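Local coordinates for arginase, mitochondrial (Medicago truncatula, PDB 6VSS), which hydrolyses L-arginine to urea and L-ornithine, and agmatine to urea and putrescine, as a homohexamer with two manganese ions in each subunit, at residues Val264-Asp269 / Gln299-Asp304; Arg215-Gly220 / Glu253-Gly258. One frame throughout, in Å; residues are numbered along the deposited sequence.

Contact 1. Residues Val264-Asp269 / Gln299-Asp304; sequences VYVSID and QNLQGD. With MN (manganese (II) ion), chain J; MN (manganese (II) ion), chain I.
Val264 meets both Gly303 and Asp304 where a beta-alpha-beta crossover of the arginase fold comes back to its sheet: strand 264-269, helix 291-300 and strand 305-311 are its elements, and the two strands are parallel neighbours. One backbone hydrogen bond spans the segments. Val264 N donates to Asp304 O at 2.8 Å, bent at the hydrogen (146°) and tilted 29° from the carbonyl plane, just ahead of the regular pairing of Val264 with Val306. The Asp304 carboxylate turns elsewhere, to salt bridges with Arg152 and Lys341.

The apolar contacts come from the chain leaving the helix. Leu301, the first residue past it with non-helical backbone angles, points CD2 at the strand, tip to tip with Val266 CG2 at 4.2 Å; on the same strand it also comes near Val264 CG1. With CG1 of Val264 anti to the backbone N (chi1 -178°), CG2 lies on the N side and rests 3.9 Å from Gly303 CA.

The far end of the strand belongs to the active site. A water joins the two manganese ions, and Asp269 OD2 bridges them as well, lying 2.2 Å from the manganese it shares with His160, Asp184 and Asp188, and 2.1 Å from the one it shares with Asp184, His186 and Asp271.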
loop_
_atom_site.group_PDB
_atom_site.type_symbol
_atom_site.label_atom_id
_atom_site.label_comp_id
_atom_site.label_asym_id
_atom_site.label_seq_id
_atom_site.Cartn_x
_atom_site.Cartn_y
_atom_site.Cartn_z
ATOM N N VAL B 264 6.096 39.376 10.863
ATOM C CA VAL B 264 6.018 38.398 9.747
ATOM C C VAL B 264 5.268 37.150 10.226
ATOM O O VAL B 264 5.669 36.553 11.263
ATOM C CB VAL B 264 7.414 38.043 9.191
ATOM C CG1 VAL B 264 7.300 37.080 8.010
ATOM C CG2 VAL B 264 8.183 39.308 8.758
ATOM N N TYR B 265 4.264 36.733 9.456
ATOM C CA TYR B 265 3.535 35.447 9.662
ATOM C C TYR B 265 3.870 34.478 8.521
ATOM O O TYR B 265 3.845 34.939 7.335
ATOM C CB TYR B 265 2.040 35.723 9.727
ATOM C CG TYR B 265 1.240 34.493 10.029
ATOM C CD1 TYR B 265 0.773 33.648 9.022
ATOM C CD2 TYR B 265 0.967 34.166 11.341
ATOM C CE1 TYR B 265 0.016 32.523 9.332
ATOM C CE2 TYR B 265 0.173 33.082 11.653
ATOM C CZ TYR B 265 -0.262 32.236 10.654
ATOM O OH TYR B 265 -0.992 31.156 11.029
ATOM N N VAL B 266 4.185 33.222 8.848
ATOM C CA VAL B 266 4.614 32.206 7.840
ATOM C C VAL B 266 3.594 31.075 7.773
ATOM O O VAL B 266 3.469 30.337 8.721
ATOM C CB VAL B 266 6.019 31.653 8.099
ATOM C CG1 VAL B 266 6.390 30.654 7.005
ATOM C CG2 VAL B 266 7.068 32.766 8.161
ATOM N N SER B 267 2.867 30.966 6.673
ATOM C CA SER B 267 1.808 29.952 6.476
ATOM C C SER B 267 2.335 28.899 5.495
ATOM O O SER B 267 2.632 29.245 4.322
ATOM C CB SER B 267 0.580 30.614 5.982
ATOM O OG SER B 267 -0.421 29.642 5.684
ATOM N N ILE B 268 2.514 27.678 5.932
ATOM C CA ILE B 268 2.996 26.584 5.033
ATOM C C ILE B 268 1.839 25.617 4.730
ATOM O O ILE B 268 1.424 24.827 5.654
ATOM C CB ILE B 268 4.216 25.883 5.635
ATOM C CG1 ILE B 268 5.185 26.917 6.243
ATOM C CG2 ILE B 268 4.835 24.980 4.563
ATOM C CD1 ILE B 268 6.515 26.401 6.705
ATOM N N ASP B 269 1.335 25.641 3.485
ATOM C CA ASP B 269 0.429 24.569 3.002
ATOM C C ASP B 269 1.298 23.409 2.466
ATOM O O ASP B 269 2.143 23.636 1.624
ATOM C CB ASP B 269 -0.602 25.162 2.052
ATOM C CG ASP B 269 -1.615 24.163 1.506
ATOM O OD1 ASP B 269 -1.264 22.954 1.503
ATOM O OD2 ASP B 269 -2.642 24.614 0.955
ATOM N N GLN B 299 15.305 29.538 5.679
ATOM C CA GLN B 299 16.638 29.696 6.285
ATOM C C GLN B 299 17.146 31.097 5.950
ATOM O O GLN B 299 17.737 31.729 6.815
ATOM C CB GLN B 299 17.562 28.535 5.866
ATOM C CG GLN B 299 17.157 27.223 6.553
ATOM C CD GLN B 299 17.919 25.976 6.140
ATOM O OE1 GLN B 299 18.665 25.978 5.156
ATOM N NE2 GLN B 299 17.743 24.892 6.892
ATOM N N ASN B 300 16.829 31.623 4.786
ATOM C CA ASN B 300 17.345 32.929 4.325
ATOM C C ASN B 300 16.423 34.066 4.781
ATOM O O ASN B 300 16.865 35.186 4.760
ATOM C CB ASN B 300 17.531 32.921 2.807
ATOM C CG ASN B 300 18.834 32.277 2.378
ATOM O OD1 ASN B 300 19.909 32.804 2.664
ATOM N ND2 ASN B 300 18.761 31.159 1.686
ATOM N N LEU B 301 15.206 33.795 5.239
ATOM C CA LEU B 301 14.186 34.867 5.449
ATOM C C LEU B 301 14.606 35.793 6.590
ATOM O O LEU B 301 14.982 35.280 7.628
ATOM C CB LEU B 301 12.824 34.261 5.783
ATOM C CG LEU B 301 11.755 35.279 6.173
ATOM C CD1 LEU B 301 11.289 36.029 4.952
ATOM C CD2 LEU B 301 10.571 34.596 6.847
ATOM N N GLN B 302 14.508 37.106 6.378
ATOM C CA GLN B 302 14.705 38.143 7.413
ATOM C C GLN B 302 13.350 38.728 7.792
ATOM O O GLN B 302 12.483 38.924 6.931
ATOM C CB GLN B 302 15.679 39.218 6.891
ATOM C CG GLN B 302 17.048 38.612 6.602
ATOM C CD GLN B 302 18.114 39.541 6.087
ATOM O OE1 GLN B 302 17.899 40.355 5.192
ATOM N NE2 GLN B 302 19.297 39.372 6.638
ATOM N N GLY B 303 13.214 39.071 9.050
ATOM C CA GLY B 303 11.985 39.644 9.611
ATOM C C GLY B 303 11.704 39.014 10.961
ATOM O O GLY B 303 12.193 37.903 11.272
ATOM N N ASP B 304 10.970 39.739 11.776
ATOM C CA ASP B 304 10.506 39.273 13.089
ATOM C C ASP B 304 9.303 38.363 12.836
ATOM O O ASP B 304 8.195 38.887 12.638
ATOM C CB ASP B 304 10.196 40.518 13.922
ATOM C CG ASP B 304 9.722 40.193 15.304
ATOM O OD1 ASP B 304 10.013 39.060 15.731
ATOM O OD2 ASP B 304 8.994 41.051 15.889
HETATM MN MN MN J . -3.879 26.484 0.937
HETATM MN MN MN I . -3.184 24.175 -1.048
HETATM O O HOH W 1 -4.728 25.665 -0.756
#

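Contact 2. Residues Arg215-Gly220 / Glu253-Gly258; sequences RLVQVG and ENLKLG
The guanidinium of Arg215 lies against Leu257 where the loop after helix 245-252 passes along one face of the parallel sheet of this alpha/beta arginase fold. Arg215 and Val217 stand on strand 213-221, two residues apart and both directed at the loop, while Leu255 and Leu257 answer them from a segment without regular secondary structure.

Arg215 supplies the charged side chain of the contact. Its CG sits beside the backbone N (chi1 -62°) and the chain bends at chi3 (62°) as it reaches out from the strand to bring a guanidinium face against Leu257. That face receives the methyl CD2 of Leu257, displaced toward the rim of the group, so that CD2 is 3.1 Å from Arg215 NH1 and 3.5 Å from Arg215 CZ, a tight, short approach of a methyl to the flat cation. Near the guanidinium plane, at its edge, Lys256 O stands 3.5 Å from Arg215 NH1. The charge is paired on the sheet itself: Arg215 NH2 forms a salt bridge with Glu238 of strand 238-241, which probably helps to fix the rotation of the group beneath which Leu257 packs.

Below the arginine the contact is wholly apolar. Leu257 CD2 serves twice, for it also reaches Val217 CG2 at 3.9 Å, and the two side chains cross obliquely. The other branch of the valine, CG1, is anti to the backbone N (chi1 -179°) and faces Leu255 instead. Leu181 of strand 178-183 touches both leucines, and Ile297 of helix 291-300 also packs on Leu255, extending this buried layer between sheet and helix. Val217 thus divides its two methyls between the leucines, with CG1 4.3 Å from Leu255 CD1.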
loop_
_atom_site.group_PDB
_atom_site.type_symbol
_atom_site.label_atom_id
_atom_site.label_comp_id
_atom_site.label_asym_id
_atom_site.label_seq_id
_atom_site.Cartn_x
_atom_site.Cartn_y
_atom_site.Cartn_z
ATOM N N ARG B 215 2.058 42.968 2.834
ATOM C CA ARG B 215 2.621 42.070 1.818
ATOM C C ARG B 215 2.112 40.651 2.060
ATOM O O ARG B 215 1.808 40.268 3.218
ATOM C CB ARG B 215 4.138 42.174 1.862
ATOM C CG ARG B 215 4.631 43.580 1.535
ATOM C CD ARG B 215 6.136 43.633 1.429
ATOM N NE ARG B 215 6.617 42.780 0.364
ATOM C CZ ARG B 215 7.846 42.287 0.293
ATOM N NH1 ARG B 215 8.751 42.551 1.225
ATOM N NH2 ARG B 215 8.176 41.533 -0.730
ATOM N N LEU B 216 1.854 39.963 0.970
ATOM C CA LEU B 216 1.526 38.527 0.961
ATOM C C LEU B 216 2.399 37.935 -0.128
ATOM O O LEU B 216 2.138 38.185 -1.299
ATOM C CB LEU B 216 0.046 38.345 0.661
ATOM C CG LEU B 216 -0.406 36.930 0.288
ATOM C CD1 LEU B 216 0.083 35.894 1.286
ATOM C CD2 LEU B 216 -1.930 36.917 0.179
ATOM N N VAL B 217 3.428 37.229 0.247
ATOM C CA VAL B 217 4.387 36.657 -0.734
ATOM C C VAL B 217 4.052 35.187 -0.870
ATOM O O VAL B 217 4.146 34.520 0.152
ATOM C CB VAL B 217 5.816 36.871 -0.247
ATOM C CG1 VAL B 217 6.823 36.326 -1.234
ATOM C CG2 VAL B 217 6.046 38.334 0.051
ATOM N N GLN B 218 3.590 34.761 -2.047
ATOM C CA GLN B 218 3.066 33.394 -2.256
ATOM C C GLN B 218 4.116 32.639 -3.040
ATOM O O GLN B 218 4.571 33.153 -4.077
ATOM C CB GLN B 218 1.734 33.409 -3.008
ATOM C CG GLN B 218 0.712 34.352 -2.382
ATOM C CD GLN B 218 -0.702 34.066 -2.851
ATOM O OE1 GLN B 218 -1.017 34.134 -4.045
ATOM N NE2 GLN B 218 -1.558 33.691 -1.919
ATOM N N VAL B 219 4.414 31.428 -2.653
ATOM C CA VAL B 219 5.461 30.608 -3.324
ATOM C C VAL B 219 4.945 29.183 -3.527
ATOM O O VAL B 219 4.411 28.615 -2.594
ATOM C CB VAL B 219 6.748 30.654 -2.486
ATOM C CG1 VAL B 219 7.864 29.801 -3.078
ATOM C CG2 VAL B 219 7.210 32.074 -2.294
ATOM N N GLY B 220 5.193 28.615 -4.707
ATOM C CA GLY B 220 4.791 27.258 -5.131
ATOM C C GLY B 220 3.493 27.225 -5.930
ATOM O O GLY B 220 3.025 26.131 -6.249
ATOM N N GLU B 253 15.251 33.576 -2.194
ATOM C CA GLU B 253 16.355 33.267 -1.256
ATOM C C GLU B 253 16.901 34.512 -0.537
ATOM O O GLU B 253 17.926 34.427 0.087
ATOM C CB GLU B 253 17.454 32.532 -2.031
ATOM C CG GLU B 253 16.947 31.214 -2.555
ATOM C CD GLU B 253 18.053 30.403 -3.189
ATOM O OE1 GLU B 253 19.103 31.002 -3.479
ATOM O OE2 GLU B 253 17.857 29.190 -3.404
ATOM N N ASN B 254 16.212 35.629 -0.522
ATOM C CA ASN B 254 16.727 36.820 0.190
ATOM C C ASN B 254 15.594 37.740 0.547
ATOM O O ASN B 254 15.775 38.944 0.436
ATOM C CB ASN B 254 17.669 37.660 -0.667
ATOM C CG ASN B 254 18.898 36.892 -1.104
ATOM O OD1 ASN B 254 19.868 36.768 -0.360
ATOM N ND2 ASN B 254 18.851 36.369 -2.310
ATOM N N LEU B 255 14.486 37.189 0.966
ATOM C CA LEU B 255 13.312 37.975 1.356
ATOM C C LEU B 255 13.580 38.686 2.668
ATOM O O LEU B 255 14.240 38.106 3.548
ATOM C CB LEU B 255 12.128 37.027 1.517
ATOM C CG LEU B 255 11.591 36.446 0.219
ATOM C CD1 LEU B 255 10.585 35.347 0.550
ATOM C CD2 LEU B 255 10.954 37.566 -0.602
ATOM N N LYS B 256 13.063 39.901 2.780
ATOM C CA LYS B 256 13.153 40.703 4.016
ATOM C C LYS B 256 11.765 41.266 4.280
ATOM O O LYS B 256 11.319 42.156 3.544
ATOM C CB LYS B 256 14.232 41.778 3.861
ATOM C CG LYS B 256 15.524 41.220 3.265
ATOM C CD LYS B 256 16.763 42.159 3.121
ATOM C CE LYS B 256 17.841 41.454 2.326
ATOM N NZ LYS B 256 19.162 42.096 2.486
ATOM N N LEU B 257 11.068 40.691 5.242
ATOM C CA LEU B 257 9.624 40.981 5.373
ATOM C C LEU B 257 9.428 41.704 6.684
ATOM O O LEU B 257 10.290 41.585 7.536
ATOM C CB LEU B 257 8.782 39.698 5.306
ATOM C CG LEU B 257 8.662 38.993 3.944
ATOM C CD1 LEU B 257 7.638 37.847 4.007
ATOM C CD2 LEU B 257 8.239 39.923 2.836
ATOM N N GLY B 258 8.317 42.410 6.812
ATOM C CA GLY B 258 7.866 42.939 8.102
ATOM C C GLY B 258 8.444 44.320 8.392
ATOM O O GLY B 258 8.044 44.906 9.403
#

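From the N terminus, strand 213-221 comes first; the chain then passes through helix 226-234, strand 238-241 and helix 245-252, and the 253-258 loop closes contact 2. Contact 1 opens only afterwards, at strand 264-269, and closes past helix 291-300 at residues 299-304. The two closures therefore follow in series, neither nested nor crossed, yet their centres lie about 7 Å apart. The two returning segments run side by side: Gln302 N to Leu255 O (3.0 Å) and Gln302 O to Leu257 N (2.8 Å) are probable hydrogen bonds. Together they tie two post-helical connections to each other and to strands 213-221 and 264-269, which flank strand 178-183 in the same sheet.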